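Local coordinates for protein Xaa-Pro dipeptidase (Pyrococcus horikoshii, PDB 1WY2) that probably splits dipeptides with a C-terminal proline, as a homodimeric two-metal prolidase of the M24B family, at residues A[88-93]-A[111-116]; A[124-129]-A[309-314]; A[175-180]-A[214-219]; A[206-211]-A[227-232]; A[245-250]-A[270-275]. All coordinates share one frame; numbering follows the deposited sequence.

Contact 1. Residues A[88-93]-A[111-116]; sequences IKSLGI and IKEFKK
Leu91 and Ile93 both lay methyl groups against Phe114, where two parallel strands run side by side. Ile93 CD1 sits 3.9 Å from Phe114 CD2, and Leu91 CD2 meets the next ring atom, Phe114 CE2, at 4.0 Å; both come in at a slant. Ile93 reaches the ring with CG1 in the crowded position between its backbone N and carbonyl carbon (chi1 60°). With an alanine in place of Ile93, CG2 and CD1 would be gone, and Phe114 would probably lose its packing at CD2 and be freer to turn. One face of the ring carries Ile111 CG2, offset toward the rim, and this same methyl lies 3.8 Å from Leu91 CB. Ile111 CD1 lies alongside Ile88, 3.6 Å from Ile88 CB. Alternating parallel-strand bonds fix this register: Leu91 N reaches Glu113 O at 2.8 Å, and Ile93 N reaches Lys115 O at 2.8 Å. On the face of Ser90 and Glu113, Ser90 OG is buried without a hydrogen-bond partner. The unit is a beta-alpha-beta crossover: helix 99-108 joins the two strands and covers Phe114 with Ile102 and Leu105. Tyr99 of the second subunit packs on Ile93, Phe114 and Lys116, while strand 90-93 lies between strand 22-25 and strand 113-116, an outermost strand of the sheet within this chain.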
# COMPACT_ATOMS: atom_id res chain seq x y z
N ILE A 88 28.76 12.49 7.00
CA ILE A 88 28.31 12.75 5.64
C ILE A 88 27.88 14.20 5.47
O ILE A 88 27.05 14.71 6.23
CB ILE A 88 27.13 11.83 5.27
CG1 ILE A 88 27.56 10.37 5.37
CG2 ILE A 88 26.64 12.15 3.86
CD1 ILE A 88 26.44 9.37 5.16
N LYS A 89 28.43 14.87 4.46
CA LYS A 89 28.10 16.26 4.19
C LYS A 89 26.88 16.36 3.26
O LYS A 89 25.85 16.93 3.64
CB LYS A 89 29.29 16.98 3.54
CG LYS A 89 30.51 17.08 4.44
CD LYS A 89 30.25 17.94 5.66
CE LYS A 89 29.91 19.38 5.26
NZ LYS A 89 29.68 20.25 6.45
N SER A 90 27.02 15.82 2.06
CA SER A 90 25.95 15.84 1.07
C SER A 90 25.39 14.43 0.89
O SER A 90 26.10 13.53 0.45
CB SER A 90 26.48 16.36 -0.26
OG SER A 90 25.45 16.47 -1.23
N LEU A 91 24.11 14.24 1.23
CA LEU A 91 23.47 12.93 1.12
C LEU A 91 22.46 12.87 -0.02
O LEU A 91 21.57 13.71 -0.11
CB LEU A 91 22.76 12.58 2.43
CG LEU A 91 22.06 11.22 2.51
CD1 LEU A 91 23.10 10.10 2.59
CD2 LEU A 91 21.15 11.17 3.74
N GLY A 92 22.59 11.87 -0.88
CA GLY A 92 21.65 11.71 -1.98
C GLY A 92 20.47 10.90 -1.49
O GLY A 92 20.66 9.87 -0.85
N ILE A 93 19.25 11.36 -1.77
CA ILE A 93 18.05 10.66 -1.31
C ILE A 93 16.96 10.54 -2.37
O ILE A 93 16.96 11.26 -3.37
CB ILE A 93 17.43 11.36 -0.07
CG1 ILE A 93 17.04 12.80 -0.42
CG2 ILE A 93 18.42 11.34 1.09
CD1 ILE A 93 16.18 13.47 0.65
N ILE A 111 23.46 15.76 8.85
CA ILE A 111 23.57 15.90 7.40
C ILE A 111 23.39 17.37 7.04
O ILE A 111 22.43 18.01 7.46
CB ILE A 111 22.51 15.05 6.67
CG1 ILE A 111 22.65 13.58 7.05
CG2 ILE A 111 22.66 15.23 5.16
CD1 ILE A 111 24.01 12.99 6.75
N LYS A 112 24.31 17.89 6.24
CA LYS A 112 24.28 19.29 5.83
C LYS A 112 23.43 19.59 4.60
O LYS A 112 22.66 20.55 4.59
CB LYS A 112 25.70 19.78 5.57
CG LYS A 112 26.56 19.91 6.82
CD LYS A 112 25.99 20.96 7.76
CE LYS A 112 26.88 21.14 8.99
NZ LYS A 112 26.32 22.15 9.93
N GLU A 113 23.57 18.77 3.56
CA GLU A 113 22.84 18.99 2.32
C GLU A 113 22.22 17.71 1.78
O GLU A 113 22.76 16.62 1.97
CB GLU A 113 23.82 19.58 1.28
CG GLU A 113 23.20 20.01 -0.04
CD GLU A 113 24.23 20.54 -1.02
OE1 GLU A 113 24.92 21.53 -0.69
OE2 GLU A 113 24.36 19.97 -2.13
N PHE A 114 21.08 17.85 1.11
CA PHE A 114 20.40 16.71 0.50
C PHE A 114 20.24 16.98 -0.99
O PHE A 114 20.01 18.11 -1.40
CB PHE A 114 19.02 16.49 1.12
CG PHE A 114 19.04 16.14 2.58
CD1 PHE A 114 19.07 17.15 3.54
CD2 PHE A 114 19.03 14.82 2.99
CE1 PHE A 114 19.09 16.83 4.90
CE2 PHE A 114 19.05 14.49 4.34
CZ PHE A 114 19.08 15.50 5.30
N LYS A 115 20.38 15.93 -1.79
CA LYS A 115 20.23 16.05 -3.23
C LYS A 115 19.42 14.87 -3.74
O LYS A 115 19.48 13.78 -3.18
CB LYS A 115 21.59 16.09 -3.93
CG LYS A 115 22.29 17.44 -3.87
CD LYS A 115 23.43 17.51 -4.88
CE LYS A 115 24.00 18.92 -4.98
NZ LYS A 115 25.03 19.02 -6.06
N LYS A 116 18.66 15.09 -4.81
CA LYS A 116 17.83 14.04 -5.38
C LYS A 116 18.66 13.06 -6.21
O LYS A 116 19.56 13.48 -6.94
CB LYS A 116 16.76 14.64 -6.30
CG LYS A 116 15.78 15.59 -5.63
CD LYS A 116 14.76 16.10 -6.64
CE LYS A 116 13.82 17.12 -6.02
NZ LYS A 116 14.55 18.32 -5.52

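Contact 2. Residues A[124-129]-A[309-314]; sequences MRIIKS and EGMVIT
The peptide carbonyl of Gly310 is approached from above its plane by the backbone of Lys128: Lys128 N lies 2.9 Å from Gly310 O and 42° out of the carbonyl plane, with a nearly straight N-H...O angle of 167°. Met311 CG touches Ile126 O at 3.4 Å. Met311 then runs out extended, so that its CE comes within 3.7 Å of Ile126 CD1, while Met311 CG also meets Ile127 CD1 at 3.8 Å. Gly310 has a positive phi (105°), and a side chain there would run into Ile127 CG2. The aliphatic part of Lys128 crosses Val312 CG2 at about a right angle; a bend at chi2 turns its end back, and Lys128 NZ donates to Arg125 O at 2.8 Å. A single water is held by Lys128 NZ at 3.0 Å and by Val312 N at 3.0 Å, and it donates to Ile126 O. The contact thus joins the end of helix 118-125, in the creatinase/prolidase N-terminal domain, to the start of strand 312-321 in the metallopeptidase domain. Glu295 forms a salt bridge with Lys128 NZ and another with Arg125, which also pairs with Glu292. With a carboxylate, a carbonyl and a water around it, the buried ammonium of Lys128 probably keeps its positive charge at this domain junction.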
# COMPACT_ATOMS: atom_id res chain seq x y z
N MET A 124 17.89 3.63 -14.52
CA MET A 124 18.10 2.19 -14.43
C MET A 124 16.79 1.41 -14.56
O MET A 124 16.67 0.54 -15.42
CB MET A 124 18.76 1.82 -13.10
CG MET A 124 20.20 2.29 -12.95
SD MET A 124 20.98 1.56 -11.50
CE MET A 124 20.15 2.46 -10.19
N ARG A 125 15.82 1.73 -13.72
CA ARG A 125 14.55 1.01 -13.72
C ARG A 125 13.66 1.17 -14.95
O ARG A 125 12.88 0.27 -15.27
CB ARG A 125 13.75 1.35 -12.46
CG ARG A 125 14.28 0.68 -11.19
CD ARG A 125 13.51 1.12 -9.95
NE ARG A 125 12.08 0.85 -10.06
CZ ARG A 125 11.16 1.40 -9.28
NH1 ARG A 125 11.50 2.25 -8.32
NH2 ARG A 125 9.87 1.11 -9.47
N ILE A 126 13.78 2.29 -15.64
CA ILE A 126 12.96 2.57 -16.82
C ILE A 126 13.23 1.64 -18.01
O ILE A 126 12.38 1.49 -18.89
CB ILE A 126 13.11 4.05 -17.26
CG1 ILE A 126 11.92 4.46 -18.12
CG2 ILE A 126 14.43 4.24 -18.00
CD1 ILE A 126 11.82 5.97 -18.36
N ILE A 127 14.41 1.03 -18.03
CA ILE A 127 14.77 0.09 -19.09
C ILE A 127 14.81 -1.30 -18.47
O ILE A 127 15.64 -1.57 -17.61
CB ILE A 127 16.16 0.41 -19.69
CG1 ILE A 127 16.19 1.85 -20.21
CG2 ILE A 127 16.48 -0.58 -20.81
CD1 ILE A 127 15.12 2.18 -21.25
N LYS A 128 13.91 -2.18 -18.91
CA LYS A 128 13.85 -3.53 -18.37
C LYS A 128 14.81 -4.49 -19.07
O LYS A 128 15.00 -4.41 -20.29
CB LYS A 128 12.42 -4.09 -18.47
CG LYS A 128 11.48 -3.69 -17.32
CD LYS A 128 11.24 -2.19 -17.26
CE LYS A 128 10.29 -1.83 -16.13
NZ LYS A 128 10.20 -0.34 -15.92
N SER A 129 15.40 -5.38 -18.29
CA SER A 129 16.32 -6.38 -18.82
C SER A 129 15.47 -7.53 -19.38
O SER A 129 14.27 -7.61 -19.10
CB SER A 129 17.22 -6.92 -17.71
OG SER A 129 16.47 -7.65 -16.75
N GLU A 309 13.79 1.34 -26.47
CA GLU A 309 13.66 -0.11 -26.43
C GLU A 309 13.87 -0.58 -24.99
O GLU A 309 14.82 -0.17 -24.33
CB GLU A 309 14.73 -0.72 -27.34
CG GLU A 309 14.51 -2.16 -27.74
CD GLU A 309 15.68 -2.73 -28.52
OE1 GLU A 309 16.35 -1.95 -29.24
OE2 GLU A 309 15.93 -3.94 -28.42
N GLY A 310 12.97 -1.44 -24.51
CA GLY A 310 13.10 -1.94 -23.16
C GLY A 310 12.13 -1.32 -22.18
O GLY A 310 11.98 -1.81 -21.06
N MET A 311 11.49 -0.22 -22.57
CA MET A 311 10.53 0.41 -21.68
C MET A 311 9.23 -0.38 -21.69
O MET A 311 8.84 -0.96 -22.71
CB MET A 311 10.26 1.86 -22.11
CG MET A 311 11.44 2.79 -21.84
SD MET A 311 11.02 4.50 -22.18
CE MET A 311 12.58 5.30 -21.87
N VAL A 312 8.56 -0.42 -20.54
CA VAL A 312 7.30 -1.13 -20.42
C VAL A 312 6.28 -0.11 -19.94
O VAL A 312 6.44 0.48 -18.87
CB VAL A 312 7.39 -2.28 -19.41
CG1 VAL A 312 6.03 -2.94 -19.23
CG2 VAL A 312 8.41 -3.32 -19.89
N ILE A 313 5.26 0.12 -20.75
CA ILE A 313 4.23 1.10 -20.43
C ILE A 313 2.84 0.58 -20.75
O ILE A 313 2.68 -0.40 -21.48
CB ILE A 313 4.42 2.40 -21.25
CG1 ILE A 313 4.40 2.08 -22.75
CG2 ILE A 313 5.73 3.07 -20.86
CD1 ILE A 313 4.39 3.31 -23.66
N THR A 314 1.83 1.24 -20.20
CA THR A 314 0.46 0.86 -20.51
C THR A 314 -0.07 1.87 -21.51
O THR A 314 0.41 3.00 -21.60
CB THR A 314 -0.45 0.89 -19.26
OG1 THR A 314 -0.50 2.22 -18.74
CG2 THR A 314 0.06 -0.08 -18.19
O HOH W 1 9.69 1.33 -18.34

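Contact 3. Residues A[175-180]-A[214-219]; sequences GAEKPA and GALYQH
Ala180 and Gly214 meet at one end of a short, weakly bonded antiparallel strand pair in the pita-bread fold of the M24 peptidases. A Schellman motif with Gly175 at its C-prime position ends the preceding helix 160-173. At the Ala180-Gly214 end the packing is tight: Ala180 N donates to Gly214 O at 2.8 Å from well above the carbonyl plane, and Ala180 CB rests 3.5 Å from Gly214 C. Ala176 CB and Ala215 CB touch at 3.9 Å, with Met171 lying against both. Leu216 fills the middle. Its CD2 lies against Glu177 OE1 and beside the extended chain of Lys178, whose ammonium forms a salt bridge with Asp182 of the second subunit. Glu177 N reaches Leu216 O, and Glu177 OE2 takes a 2.7 Å bond from His219 N, met nearly along its C-O axis, with the same oxygen over one face of the His219 ring. Toward Gln218, which is exposed, water fills in for direct bonds: one molecule donates to Gly175 O and accepts from Gln218 N, and another links Glu177 OE1 with, more weakly, His219 ND1. The Tyr217 ring turns its edge to this corner, with Tyr217 CD1 3.5 Å from Gly175 O, near the ring plane.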
# COMPACT_ATOMS: atom_id res chain seq x y z
N GLY A 175 -0.08 -18.33 -8.92
CA GLY A 175 1.27 -17.87 -8.63
C GLY A 175 1.47 -16.43 -8.20
O GLY A 175 2.55 -16.09 -7.71
N ALA A 176 0.46 -15.59 -8.37
CA ALA A 176 0.60 -14.19 -7.97
C ALA A 176 0.69 -14.04 -6.46
O ALA A 176 0.04 -14.76 -5.71
CB ALA A 176 -0.57 -13.38 -8.51
N GLU A 177 1.52 -13.09 -6.01
CA GLU A 177 1.67 -12.82 -4.58
C GLU A 177 0.33 -12.27 -4.09
O GLU A 177 -0.15 -12.61 -3.00
CB GLU A 177 2.75 -11.77 -4.34
CG GLU A 177 4.14 -12.16 -4.82
CD GLU A 177 5.11 -10.99 -4.73
OE1 GLU A 177 5.08 -10.27 -3.71
OE2 GLU A 177 5.90 -10.80 -5.68
N LYS A 178 -0.25 -11.40 -4.91
CA LYS A 178 -1.51 -10.75 -4.61
C LYS A 178 -1.85 -9.84 -5.79
O LYS A 178 -1.08 -9.75 -6.74
CB LYS A 178 -1.38 -9.92 -3.33
CG LYS A 178 -0.26 -8.90 -3.36
CD LYS A 178 -0.13 -8.19 -2.02
CE LYS A 178 1.03 -7.21 -2.03
NZ LYS A 178 1.18 -6.52 -0.71
N PRO A 179 -3.01 -9.16 -5.75
CA PRO A 179 -3.36 -8.27 -6.87
C PRO A 179 -2.38 -7.10 -6.90
O PRO A 179 -1.89 -6.67 -5.85
CB PRO A 179 -4.78 -7.82 -6.52
CG PRO A 179 -5.31 -8.95 -5.68
CD PRO A 179 -4.13 -9.28 -4.81
N ALA A 180 -2.10 -6.58 -8.09
CA ALA A 180 -1.17 -5.46 -8.22
C ALA A 180 -1.78 -4.18 -7.64
O ALA A 180 -1.06 -3.24 -7.28
CB ALA A 180 -0.81 -5.25 -9.69
N GLY A 214 -4.69 -6.44 -12.12
CA GLY A 214 -3.30 -6.74 -12.39
C GLY A 214 -2.76 -7.68 -11.34
O GLY A 214 -3.33 -7.80 -10.25
N ALA A 215 -1.67 -8.36 -11.65
CA ALA A 215 -1.07 -9.28 -10.71
C ALA A 215 0.34 -8.87 -10.34
O ALA A 215 1.09 -8.38 -11.19
CB ALA A 215 -1.06 -10.69 -11.29
N LEU A 216 0.69 -9.05 -9.07
CA LEU A 216 2.04 -8.78 -8.59
C LEU A 216 2.59 -10.20 -8.60
O LEU A 216 2.08 -11.07 -7.89
CB LEU A 216 2.01 -8.23 -7.16
CG LEU A 216 3.38 -8.12 -6.48
CD1 LEU A 216 4.31 -7.22 -7.29
CD2 LEU A 216 3.21 -7.57 -5.07
N TYR A 217 3.61 -10.43 -9.41
CA TYR A 217 4.20 -11.76 -9.55
C TYR A 217 5.71 -11.67 -9.46
O TYR A 217 6.35 -10.99 -10.25
CB TYR A 217 3.80 -12.34 -10.91
CG TYR A 217 4.41 -13.68 -11.24
CD1 TYR A 217 3.92 -14.85 -10.66
CD2 TYR A 217 5.45 -13.79 -12.16
CE1 TYR A 217 4.46 -16.10 -10.99
CE2 TYR A 217 5.99 -15.02 -12.50
CZ TYR A 217 5.49 -16.17 -11.92
OH TYR A 217 6.02 -17.40 -12.26
N GLN A 218 6.27 -12.38 -8.48
CA GLN A 218 7.70 -12.38 -8.28
C GLN A 218 8.29 -10.97 -8.35
O GLN A 218 9.27 -10.72 -9.05
CB GLN A 218 8.35 -13.33 -9.29
CG GLN A 218 8.11 -14.80 -8.93
CD GLN A 218 8.52 -15.79 -10.02
OE1 GLN A 218 9.54 -15.62 -10.69
NE2 GLN A 218 7.72 -16.84 -10.18
N HIS A 219 7.65 -10.07 -7.61
CA HIS A 219 8.05 -8.67 -7.47
C HIS A 219 7.69 -7.70 -8.59
O HIS A 219 7.79 -6.49 -8.41
CB HIS A 219 9.56 -8.60 -7.20
CG HIS A 219 9.96 -9.25 -5.92
ND1 HIS A 219 9.69 -8.70 -4.69
CD2 HIS A 219 10.59 -10.43 -5.67
CE1 HIS A 219 10.13 -9.51 -3.74
NE2 HIS A 219 10.69 -10.56 -4.31
O HOH W 2 4.69 -14.31 -7.08
O HOH W 3 7.00 -7.75 -3.93

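Contact 4. Residues A[206-211]-A[227-232]; sequences GDLVVI and TIVVGS
Leu208 leans against two neighbours on one face of a hairpin, slanting across Val229 and Thr227. Its CD2 meets Val229 CG2 at 3.5 Å and Thr227 CG2 at 3.8 Å, so that one methyl of Leu208 fits between the methyls of two strand residues. Thr227 sends its other branch toward Val210: OG1 stands opposite the carbonyl carbon (chi1 -63°), 3.7 Å from Val210 CG2, and donates to Arg328 O. A valine at Thr227 would keep the bulk, but Arg328 O would probably be left without that hydroxyl donor. On the opposite face Val209 and Ile228 sit across from one another, Val209 CB 4.0 Å from Ile228 CG1, and Val209 CG2 meets Val230 CG2 at 3.9 Å, the two side chains set obliquely. Between the faces, Val209 and Ile228 form a hydrogen-bonded antiparallel pair, with Val209 N reaching Ile228 O at 2.8 Å and Ile228 N reaching Val209 O at 3.0 Å. Beyond it Val230 N bonds Asp207 O at 2.9 Å, in the carbonyl plane. Leu208 with Val229 and Val210 with Thr227 are the flanking non-hydrogen-bonded pairs. The hairpin, strands 208-217 and 220-229, packs against helix 235-254, which reaches Leu208 through Ile240 and Gln237, while Val327 of strand 325-336 touches Leu208 and Thr227, and strand 184-187 covers Val209 through Ile185.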
# COMPACT_ATOMS: atom_id res chain seq x y z
N GLY A 206 -27.41 -5.14 -19.76
CA GLY A 206 -27.33 -3.88 -20.48
C GLY A 206 -26.23 -2.99 -19.91
O GLY A 206 -25.95 -1.91 -20.43
N ASP A 207 -25.59 -3.47 -18.85
CA ASP A 207 -24.52 -2.73 -18.18
C ASP A 207 -23.18 -2.78 -18.91
O ASP A 207 -22.78 -3.84 -19.40
CB ASP A 207 -24.26 -3.30 -16.78
CG ASP A 207 -25.10 -2.66 -15.70
OD1 ASP A 207 -25.97 -1.82 -16.02
OD2 ASP A 207 -24.87 -3.00 -14.52
N LEU A 208 -22.50 -1.65 -18.97
CA LEU A 208 -21.15 -1.61 -19.52
C LEU A 208 -20.39 -2.02 -18.26
O LEU A 208 -20.76 -1.60 -17.16
CB LEU A 208 -20.73 -0.19 -19.90
CG LEU A 208 -20.90 0.26 -21.35
CD1 LEU A 208 -20.74 1.77 -21.44
CD2 LEU A 208 -19.88 -0.44 -22.24
N VAL A 209 -19.35 -2.84 -18.39
CA VAL A 209 -18.58 -3.24 -17.22
C VAL A 209 -17.10 -3.10 -17.53
O VAL A 209 -16.58 -3.75 -18.44
CB VAL A 209 -18.86 -4.71 -16.82
CG1 VAL A 209 -18.17 -5.02 -15.48
CG2 VAL A 209 -20.36 -4.95 -16.71
N VAL A 210 -16.43 -2.24 -16.77
CA VAL A 210 -15.00 -2.02 -16.95
C VAL A 210 -14.29 -2.94 -15.96
O VAL A 210 -14.61 -2.95 -14.77
CB VAL A 210 -14.62 -0.55 -16.66
CG1 VAL A 210 -13.11 -0.36 -16.78
CG2 VAL A 210 -15.34 0.37 -17.64
N ILE A 211 -13.34 -3.71 -16.47
CA ILE A 211 -12.56 -4.66 -15.66
C ILE A 211 -11.09 -4.25 -15.74
O ILE A 211 -10.45 -4.45 -16.77
CB ILE A 211 -12.72 -6.09 -16.21
CG1 ILE A 211 -14.21 -6.45 -16.31
CG2 ILE A 211 -11.99 -7.09 -15.31
CD1 ILE A 211 -14.49 -7.64 -17.22
N THR A 227 -13.35 -3.85 -21.40
CA THR A 227 -14.71 -3.42 -21.12
C THR A 227 -15.64 -4.31 -21.92
O THR A 227 -15.37 -4.61 -23.08
CB THR A 227 -14.94 -1.95 -21.53
OG1 THR A 227 -14.09 -1.09 -20.75
CG2 THR A 227 -16.40 -1.54 -21.31
N ILE A 228 -16.72 -4.75 -21.28
CA ILE A 228 -17.70 -5.60 -21.94
C ILE A 228 -19.09 -5.03 -21.66
O ILE A 228 -19.24 -4.04 -20.95
CB ILE A 228 -17.66 -7.07 -21.40
CG1 ILE A 228 -18.01 -7.09 -19.91
CG2 ILE A 228 -16.29 -7.68 -21.63
CD1 ILE A 228 -18.11 -8.48 -19.32
N VAL A 229 -20.11 -5.66 -22.25
CA VAL A 229 -21.49 -5.25 -22.02
C VAL A 229 -22.24 -6.52 -21.71
O VAL A 229 -22.05 -7.54 -22.37
CB VAL A 229 -22.13 -4.59 -23.26
CG1 VAL A 229 -23.61 -4.35 -23.00
CG2 VAL A 229 -21.44 -3.27 -23.59
N VAL A 230 -23.08 -6.47 -20.68
CA VAL A 230 -23.87 -7.63 -20.30
C VAL A 230 -25.11 -7.61 -21.19
O VAL A 230 -26.00 -6.79 -21.00
CB VAL A 230 -24.29 -7.57 -18.82
CG1 VAL A 230 -25.10 -8.80 -18.45
CG2 VAL A 230 -23.05 -7.48 -17.94
N GLY A 231 -25.14 -8.51 -22.17
CA GLY A 231 -26.25 -8.55 -23.09
C GLY A 231 -25.88 -7.81 -24.36
O GLY A 231 -24.71 -7.81 -24.75
N SER A 232 -26.85 -7.18 -24.99
CA SER A 232 -26.60 -6.43 -26.22
C SER A 232 -26.38 -4.95 -25.91
O SER A 232 -27.13 -4.36 -25.13
CB SER A 232 -27.77 -6.59 -27.19
OG SER A 232 -27.99 -7.96 -27.49

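Contact 5. Residues A[245-250]-A[270-275]; sequences LEAQKK and NIIAEY
Glu246 sets its CG opposite the backbone N (chi1 -177°) and runs out extended, while Tyr275 sets its CG opposite the carbonyl carbon, and the two ends meet between the helices. Tyr275 OH donates to Glu246 OE1 at 2.7 Å, which accepts through its syn lone pair, on the side of the other oxygen; the carboxylate and ring planes stand 86° apart. Ile271 lies next to this bond, its CG2 in the plane of the ring at its edge and 4.0 Å from Glu246 OE2. The pair belongs to an antiparallel packing of helices 235-254 and 261-274, part of the helical cover of the metallopeptidase domain; the axes of their segments 245-250 and 270-274 approach to 9.4 Å at 158°. Ala247 CB touches both isoleucines, 4.0 Å from Ile271 CG2 and 4.0 Å from Ile272 CG1. Lys250, one turn further on, meets the other end of Ile271, with Lys250 CB 3.6 Å from Ile271 CD1. The two side chains cross at nearly a right angle, and a bend at chi2 carries the rest of Lys250 away from the neighbouring helix. Ile272 turns inward onto Pro317 and Ile319 of strand 312-321. Gln248, facing away from helix 261-274, bonds Asp331 and Arg348.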
# COMPACT_ATOMS: atom_id res chain seq x y z
N LEU A 245 -11.57 1.95 -28.68
CA LEU A 245 -10.86 0.85 -29.33
C LEU A 245 -9.96 1.38 -30.44
O LEU A 245 -8.81 0.95 -30.58
CB LEU A 245 -11.86 -0.15 -29.93
CG LEU A 245 -11.26 -1.36 -30.66
CD1 LEU A 245 -10.48 -2.22 -29.67
CD2 LEU A 245 -12.37 -2.16 -31.31
N GLU A 246 -10.48 2.31 -31.23
CA GLU A 246 -9.72 2.89 -32.33
C GLU A 246 -8.50 3.64 -31.80
O GLU A 246 -7.39 3.49 -32.32
CB GLU A 246 -10.59 3.85 -33.12
CG GLU A 246 -9.90 4.46 -34.33
CD GLU A 246 -10.70 5.60 -34.93
OE1 GLU A 246 -11.94 5.62 -34.76
OE2 GLU A 246 -10.09 6.48 -35.59
N ALA A 247 -8.71 4.44 -30.76
CA ALA A 247 -7.63 5.22 -30.16
C ALA A 247 -6.57 4.32 -29.53
O ALA A 247 -5.37 4.57 -29.67
CB ALA A 247 -8.20 6.17 -29.10
N GLN A 248 -7.00 3.27 -28.84
CA GLN A 248 -6.06 2.36 -28.19
C GLN A 248 -5.23 1.63 -29.24
O GLN A 248 -4.01 1.54 -29.12
CB GLN A 248 -6.82 1.36 -27.31
CG GLN A 248 -5.98 0.70 -26.20
CD GLN A 248 -5.31 -0.59 -26.62
OE1 GLN A 248 -5.56 -1.10 -27.71
NE2 GLN A 248 -4.48 -1.14 -25.75
N LYS A 249 -5.89 1.12 -30.27
CA LYS A 249 -5.18 0.40 -31.33
C LYS A 249 -4.15 1.29 -32.03
O LYS A 249 -3.02 0.87 -32.27
CB LYS A 249 -6.16 -0.15 -32.36
CG LYS A 249 -6.93 -1.38 -31.89
CD LYS A 249 -7.89 -1.86 -32.97
CE LYS A 249 -7.15 -2.19 -34.26
NZ LYS A 249 -8.08 -2.56 -35.37
N LYS A 250 -4.56 2.51 -32.34
CA LYS A 250 -3.67 3.45 -33.02
C LYS A 250 -2.46 3.79 -32.15
O LYS A 250 -1.33 3.84 -32.63
CB LYS A 250 -4.43 4.73 -33.38
CG LYS A 250 -3.63 5.72 -34.22
CD LYS A 250 -3.27 5.14 -35.57
CE LYS A 250 -2.53 6.14 -36.44
NZ LYS A 250 -2.20 5.58 -37.78
N ASN A 270 -5.91 13.00 -29.58
CA ASN A 270 -6.42 13.71 -30.75
C ASN A 270 -7.57 12.96 -31.42
O ASN A 270 -8.51 13.58 -31.92
CB ASN A 270 -5.30 13.97 -31.77
CG ASN A 270 -4.29 15.00 -31.28
OD1 ASN A 270 -4.61 15.85 -30.44
ND2 ASN A 270 -3.08 14.94 -31.82
N ILE A 271 -7.49 11.64 -31.42
CA ILE A 271 -8.54 10.81 -32.01
C ILE A 271 -9.84 10.99 -31.23
O ILE A 271 -10.90 11.24 -31.81
CB ILE A 271 -8.14 9.31 -32.00
CG1 ILE A 271 -7.08 9.05 -33.07
CG2 ILE A 271 -9.37 8.43 -32.22
CD1 ILE A 271 -6.49 7.66 -33.04
N ILE A 272 -9.75 10.88 -29.91
CA ILE A 272 -10.93 11.04 -29.07
C ILE A 272 -11.47 12.47 -29.11
O ILE A 272 -12.68 12.69 -29.09
CB ILE A 272 -10.61 10.64 -27.60
CG1 ILE A 272 -10.31 9.14 -27.55
CG2 ILE A 272 -11.79 10.98 -26.69
CD1 ILE A 272 -9.91 8.62 -26.18
N ALA A 273 -10.57 13.45 -29.20
CA ALA A 273 -10.98 14.85 -29.25
C ALA A 273 -11.70 15.16 -30.56
O ALA A 273 -12.64 15.95 -30.58
CB ALA A 273 -9.77 15.76 -29.08
N GLU A 274 -11.25 14.54 -31.65
CA GLU A 274 -11.87 14.76 -32.96
C GLU A 274 -13.33 14.33 -32.96
O GLU A 274 -14.15 14.89 -33.69
CB GLU A 274 -11.11 14.00 -34.05
CG GLU A 274 -9.78 14.62 -34.44
CD GLU A 274 -9.15 13.93 -35.64
OE1 GLU A 274 -8.80 12.74 -35.53
OE2 GLU A 274 -9.00 14.59 -36.69
N TYR A 275 -13.66 13.32 -32.16
CA TYR A 275 -15.03 12.85 -32.08
C TYR A 275 -15.84 13.72 -31.11
O TYR A 275 -17.04 13.52 -30.96
CB TYR A 275 -15.08 11.39 -31.62
CG TYR A 275 -14.70 10.38 -32.68
CD1 TYR A 275 -13.42 9.83 -32.71
CD2 TYR A 275 -15.61 9.98 -33.65
CE1 TYR A 275 -13.06 8.89 -33.69
CE2 TYR A 275 -15.26 9.05 -34.63
CZ TYR A 275 -13.99 8.51 -34.65
OH TYR A 275 -13.65 7.59 -35.60

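In the fold
Contact 2 joins the N-terminal domain, which holds contact 1, to the metallopeptidase domain with contacts 3, 4 and 5; contacts 1 and 4 lie on opposite sides of the chain's centre, their centres about 53 Å apart. Contacts 3 and 4 share strand 208-217, and the metal ligand Asp212 lies just between them in sequence; their centres are about 26 Å apart. The nearest atoms of Gly214, Val210 and Val312 lie about 7, 8 and 10 Å from a zinc ion. Contact 5 is about 20 Å from contact 4, centre to centre, following it along the chain, and its Ile272 side chain lies about 10 Å from that of the metal ligand Glu316. Contacts 1 and 3 both touch the second subunit.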